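Local coordinates for putative phenazine biosynthesis PhzC/PhzF protein (Clostridium difficile, PDB 4DUN) that probably acts as an isomerase of the PhzF type, its own substrate and reaction not being established, at residues Ser11-Leu16 with Glu250-Met255; Gln155-Tyr160 with Ile176-Gln181; Gly219-Val224 with Cys237-Asp242. All coordinates share one frame; numbering follows the deposited sequence.

Interaction 1. Residues Ser11-Leu16 with Glu250-Met255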
ATOM      1  N   SER A  11      10.751   8.949   6.731  0.50 15.24           N
ATOM      2  CA  SER A  11      12.206   9.159   6.795  0.50 14.92           C
ATOM      3  C   SER A  11      12.643  10.224   5.817  0.50 18.10           C
ATOM      4  O   SER A  11      12.078  10.306   4.727  0.50 17.11           O
ATOM      5  CB  SER A  11      12.953   7.864   6.513  0.50 17.06           C
ATOM      6  OG  SER A  11      12.614   6.906   7.500  0.50 13.88           O
ATOM      7  N   PHE A  12      13.670  11.021   6.192  1.00 15.78           N
ATOM      8  CA  PHE A  12      14.184  12.160   5.383  1.00 15.25           C
ATOM      9  C   PHE A  12      13.024  13.163   5.121  1.00 20.52           C
ATOM     10  O   PHE A  12      12.878  13.689   4.010  1.00 19.34           O
ATOM     11  CB  PHE A  12      14.817  11.685   4.046  1.00 16.23           C
ATOM     12  CG  PHE A  12      16.033  10.810   4.210  1.00 16.34           C
ATOM     13  CD1 PHE A  12      15.940   9.424   4.069  1.00 17.85           C
ATOM     14  CD2 PHE A  12      17.280  11.369   4.488  1.00 16.19           C
ATOM     15  CE1 PHE A  12      17.074   8.608   4.221  1.00 17.60           C
ATOM     16  CE2 PHE A  12      18.417  10.556   4.617  1.00 18.29           C
ATOM     17  CZ  PHE A  12      18.306   9.183   4.494  1.00 16.46           C
ATOM     18  N   ALA A  13      12.174  13.364   6.135  1.00 18.81           N
ATOM     19  CA  ALA A  13      11.010  14.240   6.026  1.00 20.70           C
ATOM     20  C   ALA A  13      11.068  15.313   7.073  1.00 28.17           C
ATOM     21  O   ALA A  13      11.285  15.004   8.246  1.00 25.50           O
ATOM     22  CB  ALA A  13       9.720  13.444   6.170  1.00 21.41           C
ATOM     23  N   THR A  14      10.899  16.565   6.617  1.00 30.16           N
ATOM     24  CA  THR A  14      10.893  17.819   7.386  1.00 32.54           C
ATOM     25  C   THR A  14       9.458  18.095   7.870  1.00 36.92           C
ATOM     26  O   THR A  14       9.277  18.947   8.746  1.00 40.40           O
ATOM     27  CB  THR A  14      11.453  19.015   6.527  1.00 37.30           C
ATOM     28  OG1 THR A  14      10.526  19.355   5.488  1.00 42.89           O
ATOM     29  CG2 THR A  14      12.835  18.738   5.884  1.00 30.76           C
ATOM     30  N   LYS A  15       8.442  17.373   7.284  1.00 27.22           N
ATOM     31  CA  LYS A  15       6.995  17.471   7.533  1.00 24.90           C
ATOM     32  C   LYS A  15       6.286  16.141   7.242  1.00 24.54           C
ATOM     33  O   LYS A  15       6.744  15.368   6.403  1.00 22.08           O
ATOM     34  CB  LYS A  15       6.360  18.559   6.620  1.00 28.06           C
ATOM     35  CG  LYS A  15       6.874  19.997   6.786  1.00 45.75           C
ATOM     36  CD  LYS A  15       6.416  20.664   8.088  1.00 59.70           C
ATOM     37  CE  LYS A  15       7.127  21.969   8.371  1.00 68.98           C
ATOM     38  NZ  LYS A  15       6.661  23.063   7.477  1.00 78.11           N
ATOM     39  N   LEU A  16       5.135  15.914   7.872  1.00 22.64           N
ATOM     40  CA  LEU A  16       4.295  14.746   7.633  1.00 21.84           C
ATOM     41  C   LEU A  16       3.910  14.663   6.150  1.00 22.09           C
ATOM     42  O   LEU A  16       3.738  15.717   5.509  1.00 21.51           O
ATOM     43  CB  LEU A  16       3.041  14.907   8.513  1.00 23.62           C
ATOM     44  CG  LEU A  16       2.253  13.679   8.878  1.00 29.33           C
ATOM     45  CD1 LEU A  16       3.149  12.608   9.521  1.00 29.50           C
ATOM     46  CD2 LEU A  16       1.141  14.046   9.848  1.00 32.09           C
ATOM     47  N   GLU A 250      15.997  13.890   8.777  1.00 18.35           N
ATOM     48  CA  GLU A 250      15.015  14.040   9.834  1.00 18.93           C
ATOM     49  C   GLU A 250      13.978  12.934   9.651  1.00 20.32           C
ATOM     50  O   GLU A 250      13.914  12.320   8.580  1.00 18.35           O
ATOM     51  CB  GLU A 250      14.337  15.423   9.744  1.00 21.83           C
ATOM     52  CG  GLU A 250      15.261  16.618   9.926  1.00 28.91           C
ATOM     53  CD  GLU A 250      14.569  17.944   9.669  1.00 54.81           C
ATOM     54  OE1 GLU A 250      13.376  18.089  10.032  1.00 35.68           O
ATOM     55  OE2 GLU A 250      15.219  18.839   9.081  1.00 48.58           O
ATOM     56  N   ALA A 251      13.188  12.670  10.675  1.00 17.80           N
ATOM     57  CA  ALA A 251      12.059  11.733  10.577  1.00 17.29           C
ATOM     58  C   ALA A 251      10.856  12.335  11.286  1.00 19.63           C
ATOM     59  O   ALA A 251      11.021  13.168  12.195  1.00 19.76           O
ATOM     60  CB  ALA A 251      12.405  10.368  11.153  1.00 17.75           C
ATOM     61  N   VAL A 252       9.651  11.946  10.849  1.00 16.46           N
ATOM     62  CA  VAL A 252       8.382  12.429  11.415  1.00 17.62           C
ATOM     63  C   VAL A 252       7.485  11.222  11.747  1.00 19.87           C
ATOM     64  O   VAL A 252       7.362  10.312  10.926  1.00 18.70           O
ATOM     65  CB  VAL A 252       7.620  13.404  10.460  1.00 24.99           C
ATOM     66  CG1 VAL A 252       6.374  13.978  11.142  1.00 27.05           C
ATOM     67  CG2 VAL A 252       8.504  14.534   9.957  1.00 27.32           C
ATOM     68  N   LEU A 253       6.812  11.251  12.903  1.00 17.97           N
ATOM     69  CA  LEU A 253       5.868  10.186  13.295  1.00 17.64           C
ATOM     70  C   LEU A 253       4.500  10.478  12.706  1.00 20.29           C
ATOM     71  O   LEU A 253       3.950  11.553  12.938  1.00 21.08           O
ATOM     72  CB  LEU A 253       5.770  10.078  14.834  1.00 18.98           C
ATOM     73  CG  LEU A 253       4.793   9.022  15.385  1.00 21.88           C
ATOM     74  CD1 LEU A 253       5.255   7.618  15.042  1.00 21.19           C
ATOM     75  CD2 LEU A 253       4.594   9.188  16.872  1.00 26.61           C
ATOM     76  N   PHE A 254       3.924   9.502  11.985  1.00 15.85           N
ATOM     77  CA  PHE A 254       2.568   9.639  11.453  1.00 16.50           C
ATOM     78  C   PHE A 254       1.549   8.975  12.384  1.00 19.79           C
ATOM     79  O   PHE A 254       0.495   9.542  12.651  1.00 18.91           O
ATOM     80  CB  PHE A 254       2.458   9.023  10.028  1.00 17.31           C
ATOM     81  CG  PHE A 254       1.027   8.834   9.553  1.00 19.13           C
ATOM     82  CD1 PHE A 254       0.192   9.932   9.347  1.00 21.78           C
ATOM     83  CD2 PHE A 254       0.527   7.559   9.292  1.00 20.38           C
ATOM     84  CE1 PHE A 254      -1.121   9.757   8.880  1.00 23.90           C
ATOM     85  CE2 PHE A 254      -0.787   7.384   8.822  1.00 22.87           C
ATOM     86  CZ  PHE A 254      -1.601   8.483   8.628  1.00 22.74           C
ATOM     87  N   MET A 255       1.847   7.762  12.854  1.00 15.59           N
ATOM     88  CA  MET A 255       0.878   6.978  13.601  1.00 16.04           C
ATOM     89  C   MET A 255       1.614   6.089  14.598  1.00 19.96           C
ATOM     90  O   MET A 255       2.665   5.534  14.266  1.00 20.76           O
ATOM     91  CB  MET A 255       0.068   6.126  12.573  1.00 17.40           C
ATOM     92  CG  MET A 255      -1.217   5.481  13.112  1.00 19.73           C
ATOM     93  SD  MET A 255      -0.945   4.015  14.159  1.00 20.62           S
ATOM     94  CE  MET A 255       0.074   2.993  13.052  1.00 19.72           C
TER
HETATM   95  O   HOH W   1      10.848  16.739  10.393  1.00 35.55           O
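Val-252 is one bump of this contact, set into the concave side of the turn made by Ala-13, Thr-14 and Lys-15 as the chain leaves strand 4-11. Its two methyls divide the work. Val-252 CG1, held anti to the backbone N (chi1 -175°) and thereby turned toward Leu-16, lies 3.9 Å from Leu-16 CD1, while Val-252 CG2 dips into the hollow of the turn, 3.3 Å from Ala-13 O and 4.1 Å from Ala-13 CB. Leu-16 answers with a bump of its own: CD1 fits a notch bounded by Val-252 CG1, Leu-253 O and Phe-254, with Leu-16 CD1 3.6 Å from Phe-254 CA and at the ring's edge, near its plane. The notch adjoins a classic beta bulge, where Phe-254 and Met-255 both face Ile-8.

At the other end, Ser-11 and Ala-251 form an antiparallel non-hydrogen-bonded pair. Glu-250 O then receives two N-H groups: a weak bond from Phe-12 N (2.7 Å, bent to 117° at the hydrogen) and a better one from Ala-13 N (3.2 Å), whose donor stands 58° out of the carbonyl plane. A water donates to Ala-13 O at 2.8 Å and to Glu-250 OE1 at 2.9 Å; beside it the Thr-14 side chain passes the carboxylate at an angle. The loop thus meets the strand through polar groups and a water at one end and through hydrocarbon at the other.

Interaction 2. Residues Gln155-Tyr160 with Ile176-Gln181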
ATOM      1  N   GLN A 155      14.870  21.958 -13.472  1.00 19.64           N
ATOM      2  CA  GLN A 155      13.639  21.887 -14.255  1.00 19.31           C
ATOM      3  C   GLN A 155      13.588  20.591 -15.083  1.00 22.47           C
ATOM      4  O   GLN A 155      12.542  19.945 -15.110  1.00 21.79           O
ATOM      5  CB  GLN A 155      13.468  23.114 -15.179  1.00 21.51           C
ATOM      6  CG  GLN A 155      12.035  23.258 -15.706  1.00 29.82           C
ATOM      7  CD  GLN A 155      11.017  23.331 -14.583  1.00 39.33           C
ATOM      8  OE1 GLN A 155      11.091  24.197 -13.707  1.00 35.27           O
ATOM      9  NE2 GLN A 155      10.080  22.389 -14.551  1.00 29.82           N
ATOM     10  N   GLU A 156      14.709  20.198 -15.710  1.00 20.48           N
ATOM     11  CA  GLU A 156      14.743  18.968 -16.520  1.00 20.85           C
ATOM     12  C   GLU A 156      14.538  17.719 -15.639  1.00 22.76           C
ATOM     13  O   GLU A 156      13.825  16.792 -16.052  1.00 22.63           O
ATOM     14  CB  GLU A 156      16.042  18.857 -17.322  1.00 22.00           C
ATOM     15  CG  GLU A 156      16.049  19.730 -18.564  1.00 27.92           C
ATOM     16  CD  GLU A 156      17.188  19.463 -19.527  1.00 42.77           C
ATOM     17  OE1 GLU A 156      18.066  18.627 -19.205  1.00 41.26           O
ATOM     18  OE2 GLU A 156      17.184  20.065 -20.624  1.00 44.05           O
ATOM     19  N   VAL A 157      15.061  17.749 -14.401  1.00 18.83           N
ATOM     20  CA  VAL A 157      14.880  16.667 -13.415  1.00 18.06           C
ATOM     21  C   VAL A 157      13.382  16.584 -13.064  1.00 21.86           C
ATOM     22  O   VAL A 157      12.807  15.503 -13.135  1.00 20.85           O
ATOM     23  CB  VAL A 157      15.797  16.848 -12.173  1.00 21.01           C
ATOM     24  CG1 VAL A 157      15.429  15.878 -11.040  1.00 21.16           C
ATOM     25  CG2 VAL A 157      17.264  16.664 -12.572  1.00 20.37           C
ATOM     26  N   ILE A 158      12.750  17.724 -12.754  1.00 20.63           N
ATOM     27  CA  ILE A 158      11.309  17.795 -12.444  1.00 21.56           C
ATOM     28  C   ILE A 158      10.471  17.285 -13.648  1.00 25.70           C
ATOM     29  O   ILE A 158       9.510  16.545 -13.443  1.00 24.39           O
ATOM     30  CB  ILE A 158      10.905  19.250 -12.041  1.00 24.85           C
ATOM     31  CG1 ILE A 158      11.628  19.701 -10.742  1.00 24.37           C
ATOM     32  CG2 ILE A 158       9.368  19.419 -11.906  1.00 26.80           C
ATOM     33  CD1 ILE A 158      11.615  21.221 -10.504  1.00 29.94           C
ATOM     34  N   ASN A 159      10.826  17.695 -14.886  1.00 22.47           N
ATOM     35  CA  ASN A 159      10.070  17.356 -16.106  1.00 22.72           C
ATOM     36  C   ASN A 159      10.091  15.887 -16.501  1.00 26.55           C
ATOM     37  O   ASN A 159       9.175  15.430 -17.195  1.00 27.78           O
ATOM     38  CB  ASN A 159      10.598  18.165 -17.297  1.00 24.31           C
ATOM     39  CG  ASN A 159      10.261  19.632 -17.226  1.00 34.90           C
ATOM     40  OD1 ASN A 159       9.495  20.080 -16.367  1.00 28.17           O
ATOM     41  ND2 ASN A 159      10.828  20.415 -18.134  1.00 28.55           N
ATOM     42  N   TYR A 160      11.138  15.165 -16.106  1.00 21.98           N
ATOM     43  CA  TYR A 160      11.305  13.777 -16.510  1.00 22.16           C
ATOM     44  C   TYR A 160      10.124  12.904 -16.084  1.00 26.34           C
ATOM     45  O   TYR A 160       9.647  13.007 -14.961  1.00 25.89           O
ATOM     46  CB  TYR A 160      12.608  13.239 -15.927  1.00 21.48           C
ATOM     47  CG  TYR A 160      13.024  11.888 -16.461  1.00 23.36           C
ATOM     48  CD1 TYR A 160      12.674  10.714 -15.793  1.00 25.02           C
ATOM     49  CD2 TYR A 160      13.845  11.784 -17.580  1.00 23.99           C
ATOM     50  CE1 TYR A 160      13.062   9.465 -16.279  1.00 25.09           C
ATOM     51  CE2 TYR A 160      14.281  10.544 -18.044  1.00 25.56           C
ATOM     52  CZ  TYR A 160      13.888   9.386 -17.387  1.00 28.10           C
ATOM     53  OH  TYR A 160      14.325   8.166 -17.833  1.00 24.89           O
ATOM     54  N   ILE A 176      17.943   3.785 -11.878  1.00 22.06           N
ATOM     55  CA  ILE A 176      18.260   4.862 -12.815  1.00 21.17           C
ATOM     56  C   ILE A 176      18.138   6.167 -12.051  1.00 23.26           C
ATOM     57  O   ILE A 176      17.052   6.500 -11.560  1.00 22.08           O
ATOM     58  CB  ILE A 176      17.347   4.845 -14.084  1.00 24.58           C
ATOM     59  CG1 ILE A 176      17.253   3.433 -14.751  1.00 26.23           C
ATOM     60  CG2 ILE A 176      17.736   5.951 -15.075  1.00 23.84           C
ATOM     61  CD1 ILE A 176      18.594   2.777 -15.250  1.00 28.76           C
ATOM     62  N   ILE A 177      19.245   6.910 -11.991  1.00 19.55           N
ATOM     63  CA  ILE A 177      19.315   8.188 -11.301  1.00 18.87           C
ATOM     64  C   ILE A 177      19.397   9.326 -12.320  1.00 21.98           C
ATOM     65  O   ILE A 177      20.196   9.255 -13.263  1.00 21.63           O
ATOM     66  CB  ILE A 177      20.561   8.227 -10.353  1.00 21.78           C
ATOM     67  CG1 ILE A 177      20.529   7.120  -9.263  1.00 22.82           C
ATOM     68  CG2 ILE A 177      20.776   9.633  -9.727  1.00 20.93           C
ATOM     69  CD1 ILE A 177      21.883   6.920  -8.593  1.00 25.26           C
ATOM     70  N   ILE A 178      18.615  10.391 -12.102  1.00 18.59           N
ATOM     71  CA  ILE A 178      18.736  11.617 -12.873  1.00 18.26           C
ATOM     72  C   ILE A 178      19.178  12.684 -11.863  1.00 21.24           C
ATOM     73  O   ILE A 178      18.716  12.668 -10.725  1.00 18.34           O
ATOM     74  CB  ILE A 178      17.484  11.997 -13.707  1.00 21.54           C
ATOM     75  CG1 ILE A 178      16.237  12.208 -12.811  1.00 20.21           C
ATOM     76  CG2 ILE A 178      17.237  10.980 -14.834  1.00 23.50           C
ATOM     77  CD1 ILE A 178      15.005  12.804 -13.552  1.00 21.97           C
ATOM     78  N   THR A 179      20.144  13.534 -12.221  1.00 19.77           N
ATOM     79  CA  THR A 179      20.656  14.509 -11.250  1.00 19.17           C
ATOM     80  C   THR A 179      20.988  15.832 -11.935  1.00 20.82           C
ATOM     81  O   THR A 179      21.255  15.848 -13.132  1.00 19.89           O
ATOM     82  CB  THR A 179      21.900  13.916 -10.503  1.00 21.49           C
ATOM     83  OG1 THR A 179      22.275  14.774  -9.430  1.00 19.16           O
ATOM     84  CG2 THR A 179      23.108  13.704 -11.421  1.00 20.31           C
ATOM     85  N   ALA A 180      20.970  16.941 -11.169  1.00 18.32           N
ATOM     86  CA  ALA A 180      21.347  18.276 -11.671  1.00 19.48           C
ATOM     87  C   ALA A 180      21.653  19.174 -10.495  1.00 22.41           C
ATOM     88  O   ALA A 180      21.391  18.778  -9.355  1.00 20.82           O
ATOM     89  CB  ALA A 180      20.208  18.877 -12.506  1.00 20.88           C
ATOM     90  N   GLN A 181      22.219  20.368 -10.744  1.00 20.31           N
ATOM     91  CA  GLN A 181      22.428  21.328  -9.652  1.00 21.55           C
ATOM     92  C   GLN A 181      21.056  21.799  -9.149  1.00 24.97           C
ATOM     93  O   GLN A 181      20.118  21.891  -9.945  1.00 24.32           O
ATOM     94  CB  GLN A 181      23.244  22.534 -10.130  1.00 24.38           C
ATOM     95  CG  GLN A 181      24.729  22.381  -9.939  1.00 38.81           C
ATOM     96  CD  GLN A 181      25.443  23.660 -10.276  1.00 44.25           C
ATOM     97  OE1 GLN A 181      25.504  24.596  -9.472  1.00 40.29           O
ATOM     98  NE2 GLN A 181      25.995  23.720 -11.471  1.00 35.61           N
TER
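Val-157 O, the carbonyl beside which Ile-178 CD1 comes to rest at 3.5 Å, receives a weak bond from Tyr-160 N, at 3.4 Å, as the helix ends, and is gripped by Arg-190 NH1, which also bonds Tyr-160 O and so ties the last turn of the helix to strand 187-193. The arrangement is helix-on-sheet packing: helix 154-159 lies over strand 176-181, the segment axes approaching to 8.0 Å and running nearly antiparallel at 153°. Strand 176-181 is itself flanked by strands 147-150 and 187-193, and Thr-179, pointing away from this helix, meets Leu-210 of helix 207-218.

The interface is made by few side chains, all buried. Val-157 sits between Ile-178 and Ala-180, which point to the same face of the strand: Val-157 CG1 lies 4.0 Å from Ile-178 CD1, and Val-157 CG2 sits 3.7 Å from Ala-180 CB. The Val-157 and Ile-178 side chains overlap alongside, running in opposite senses instead of meeting end on. Ile-178 places CG1 between its backbone N and carbonyl carbon (chi1 60°), which lifts CD1 toward the helix end and leaves CG2 to serve the aromatic ring.

Tyr-160, the first residue to leave helical geometry, closes the contact. Its ring also meets that of Phe-192, with planes at about 35°, and its OH is hydrogen-bonded to Ile-134 O, which fixes the far end of the side chain. Packing is tight at the near end, where Tyr-160 CB and Ile-178 CD1 are 3.4 Å apart. Over one face of the Tyr-160 ring, Ile-178 CG2 stands 4.3 Å above the plane, over its centre.

Interaction 3. Residues Gly219-Val224 with Cys237-Asp242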
ATOM      1  N   GLY A 219      33.067  22.007  -5.404  1.00 32.15           N
ATOM      2  CA  GLY A 219      34.170  22.322  -4.495  1.00 33.08           C
ATOM      3  C   GLY A 219      33.715  22.472  -3.056  1.00 34.95           C
ATOM      4  O   GLY A 219      34.180  23.372  -2.353  1.00 36.19           O
ATOM      5  N   LYS A 220      32.796  21.595  -2.606  1.00 29.56           N
ATOM      6  CA  LYS A 220      32.229  21.643  -1.253  1.00 28.37           C
ATOM      7  C   LYS A 220      32.287  20.284  -0.550  1.00 31.50           C
ATOM      8  O   LYS A 220      32.008  19.257  -1.174  1.00 29.36           O
ATOM      9  CB  LYS A 220      30.761  22.099  -1.305  1.00 29.30           C
ATOM     10  CG  LYS A 220      30.552  23.540  -1.743  1.00 35.81           C
ATOM     11  CD  LYS A 220      29.059  23.877  -1.863  1.00 40.20           C
ATOM     12  CE  LYS A 220      28.464  24.345  -0.558  1.00 45.07           C
ATOM     13  NZ  LYS A 220      27.156  25.014  -0.759  1.00 47.41           N
ATOM     14  N   HIS A 221      32.597  20.283   0.760  1.00 30.17           N
ATOM     15  CA  HIS A 221      32.644  19.041   1.541  1.00 30.81           C
ATOM     16  C   HIS A 221      31.318  18.807   2.259  1.00 31.31           C
ATOM     17  O   HIS A 221      31.006  17.665   2.573  1.00 29.66           O
ATOM     18  CB  HIS A 221      33.808  19.030   2.535  1.00 34.38           C
ATOM     19  CG  HIS A 221      35.132  18.710   1.908  1.00 40.58           C
ATOM     20  ND1 HIS A 221      36.304  19.256   2.393  1.00 45.00           N
ATOM     21  CD2 HIS A 221      35.427  17.907   0.856  1.00 43.47           C
ATOM     22  CE1 HIS A 221      37.271  18.769   1.628  1.00 45.50           C
ATOM     23  NE2 HIS A 221      36.788  17.958   0.686  1.00 44.82           N
ATOM     24  N   LYS A 222      30.552  19.883   2.522  1.00 27.33           N
ATOM     25  CA  LYS A 222      29.235  19.833   3.161  1.00 25.72           C
ATOM     26  C   LYS A 222      28.228  20.389   2.197  1.00 27.56           C
ATOM     27  O   LYS A 222      28.418  21.496   1.687  1.00 27.59           O
ATOM     28  CB  LYS A 222      29.209  20.623   4.473  1.00 29.56           C
ATOM     29  CG  LYS A 222      29.930  19.948   5.632  1.00 46.73           C
ATOM     30  CD  LYS A 222      29.749  20.713   6.946  1.00 55.36           C
ATOM     31  CE  LYS A 222      28.418  20.462   7.621  1.00 64.46           C
ATOM     32  NZ  LYS A 222      28.298  21.228   8.888  1.00 79.74           N
ATOM     33  N   MET A 223      27.178  19.622   1.920  1.00 21.64           N
ATOM     34  CA  MET A 223      26.147  20.000   0.958  1.00 20.46           C
ATOM     35  C   MET A 223      24.779  19.572   1.411  1.00 25.39           C
ATOM     36  O   MET A 223      24.650  18.713   2.294  1.00 22.85           O
ATOM     37  CB  MET A 223      26.428  19.325  -0.416  1.00 20.88           C
ATOM     38  CG  MET A 223      27.698  19.786  -1.106  1.00 23.33           C
ATOM     39  SD  MET A 223      28.069  18.809  -2.586  1.00 25.29           S
ATOM     40  CE  MET A 223      28.696  17.274  -1.810  1.00 21.54           C
ATOM     41  N   VAL A 224      23.742  20.162   0.803  0.50 22.61           N
ATOM     42  CA  VAL A 224      22.365  19.751   1.030  0.50 21.10           C
ATOM     43  C   VAL A 224      21.835  19.294  -0.332  0.50 24.76           C
ATOM     44  O   VAL A 224      22.111  19.926  -1.358  0.50 24.49           O
ATOM     45  CB  VAL A 224      21.461  20.806   1.737  0.50 25.39           C
ATOM     46  CG1 VAL A 224      21.152  22.006   0.837  0.50 25.59           C
ATOM     47  CG2 VAL A 224      20.176  20.157   2.262  0.50 24.72           C
ATOM     48  N   CYS A 237      24.417  16.055   3.458  1.00 18.35           N
ATOM     49  CA  CYS A 237      25.551  15.359   2.852  1.00 18.03           C
ATOM     50  C   CYS A 237      26.855  15.907   3.331  1.00 22.48           C
ATOM     51  O   CYS A 237      27.031  17.129   3.359  1.00 22.37           O
ATOM     52  CB  CYS A 237      25.480  15.489   1.335  1.00 18.48           C
ATOM     53  SG  CYS A 237      24.001  14.763   0.595  1.00 21.66           S
ATOM     54  N   GLU A 238      27.810  15.022   3.644  0.50 18.21           N
ATOM     55  CA  GLU A 238      29.144  15.440   4.072  0.50 18.02           C
ATOM     56  C   GLU A 238      30.195  14.425   3.651  0.50 22.98           C
ATOM     57  O   GLU A 238      30.032  13.224   3.888  0.50 21.42           O
ATOM     58  CB  GLU A 238      29.199  15.679   5.589  0.50 19.26           C
ATOM     59  CG  GLU A 238      30.544  16.196   6.077  0.50 21.40           C
ATOM     60  CD  GLU A 238      30.681  16.512   7.553  0.50 35.98           C
ATOM     61  OE1 GLU A 238      29.661  16.474   8.278  0.50 26.78           O
ATOM     62  OE2 GLU A 238      31.819  16.809   7.983  0.50 27.93           O
ATOM     63  N   VAL A 239      31.301  14.933   3.068  1.00 20.70           N
ATOM     64  CA  VAL A 239      32.459  14.140   2.642  1.00 21.62           C
ATOM     65  C   VAL A 239      33.299  13.991   3.907  1.00 27.86           C
ATOM     66  O   VAL A 239      33.688  15.010   4.507  1.00 27.25           O
ATOM     67  CB  VAL A 239      33.267  14.786   1.480  1.00 26.58           C
ATOM     68  CG1 VAL A 239      34.493  13.948   1.124  1.00 27.69           C
ATOM     69  CG2 VAL A 239      32.403  15.018   0.255  1.00 25.22           C
ATOM     70  N   LEU A 240      33.561  12.749   4.321  1.00 25.11           N
ATOM     71  CA  LEU A 240      34.386  12.481   5.501  1.00 26.38           C
ATOM     72  C   LEU A 240      35.825  12.076   5.058  1.00 33.97           C
ATOM     73  O   LEU A 240      36.085  11.965   3.865  1.00 33.31           O
ATOM     74  CB  LEU A 240      33.715  11.458   6.440  1.00 25.54           C
ATOM     75  CG  LEU A 240      32.319  11.869   6.991  1.00 29.60           C
ATOM     76  CD1 LEU A 240      31.758  10.816   7.939  1.00 29.38           C
ATOM     77  CD2 LEU A 240      32.357  13.238   7.728  1.00 31.66           C
ATOM     78  N   LYS A 241      36.762  11.937   6.009  1.00 39.63           N
ATOM     79  CA  LYS A 241      38.196  11.736   5.749  1.00 41.62           C
ATOM     80  C   LYS A 241      38.653  10.409   5.079  1.00 46.77           C
ATOM     81  O   LYS A 241      39.520  10.452   4.196  1.00 49.68           O
ATOM     82  CB  LYS A 241      38.978  11.883   7.064  1.00 46.14           C
ATOM     83  CG  LYS A 241      39.155  13.329   7.506  1.00 66.82           C
ATOM     84  CD  LYS A 241      39.796  13.420   8.882  1.00 81.11           C
ATOM     85  CE  LYS A 241      39.784  14.835   9.408  1.00 95.97           C
ATOM     86  NZ  LYS A 241      40.356  14.920  10.777  1.00108.66           N
ATOM     87  N   ASP A 242      38.165   9.260   5.553  1.00 40.31           N
ATOM     88  CA  ASP A 242      38.596   7.902   5.169  1.00 38.38           C
ATOM     89  C   ASP A 242      37.785   7.281   4.007  1.00 35.59           C
ATOM     90  O   ASP A 242      37.411   6.102   4.072  1.00 35.01           O
ATOM     91  CB  ASP A 242      38.474   6.997   6.417  1.00 41.35           C
ATOM     92  CG  ASP A 242      37.138   7.129   7.158  1.00 56.58           C
ATOM     93  OD1 ASP A 242      36.290   7.953   6.727  1.00 56.19           O
ATOM     94  OD2 ASP A 242      36.948   6.420   8.177  1.00 66.44           O
TER
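The beta hairpin of strands 222-227 and 233-239 is joined here at its open end, where Met-223 and Cys-237 form an antiparallel hydrogen-bonded pair and Lys-222 and Glu-238 the non-hydrogen-bonded pair next to it. Met-223 N reaches Cys-237 O at 2.9 Å with an almost straight N-H (176°), and Cys-237 N returns a bond of 2.9 Å to Met-223 O. One step outward, Val-239 N donates to His-221 O at 2.8 Å, in the carbonyl plane, so the ladder's bonding carries on past the start of strand 222-227. A CA-H...O contact from Glu-238 CA to the same His-221 O, at 3.3 Å, adds to it.

The two faces differ in character. On one, Met-223 and Cys-237 are buried side by side, their CB atoms 4.3 Å apart; Met-223 touches Ser-215 and Cys-237 touches Ile-211, both of helix 207-218. On the other, Lys-222 and Glu-238 run out together from the sheet in the same direction. Their aliphatic parts touch, but in the conformer given Lys-222 NZ and Glu-238 OE1 are 5.0 Å apart, so any attraction between them is probably weak and its geometry doubtful.

Just before strand 222-227, His-221 places CG beside its own backbone N (chi1 -79°) and brings its ring obliquely across Val-239, with His-221 CD2 3.8 Å from Val-239 CB.

How the interactions relate
Strand 244-259, which carries one half of interaction 1, follows strand 233-239 of interaction 3 in the chain and pairs with it, although the nearest atoms of the two contacts are about 8 Å apart. Interactions 2 and 3 also approach to about 8 Å between nearest atoms, and helix 207-218 packs against residues of both. Interaction 2 stands about 14 Å from interaction 1 by nearest atoms, and both other contacts are nested in the chain loop that interaction 1 closes. Only interaction 1 lies near the predicted active site: the Ser-11 side chain is about 9 Å from that of Glu-47, and the Phe-12 side chain about 5 Å from a bound sulfate, probably from the crystallisation liquor.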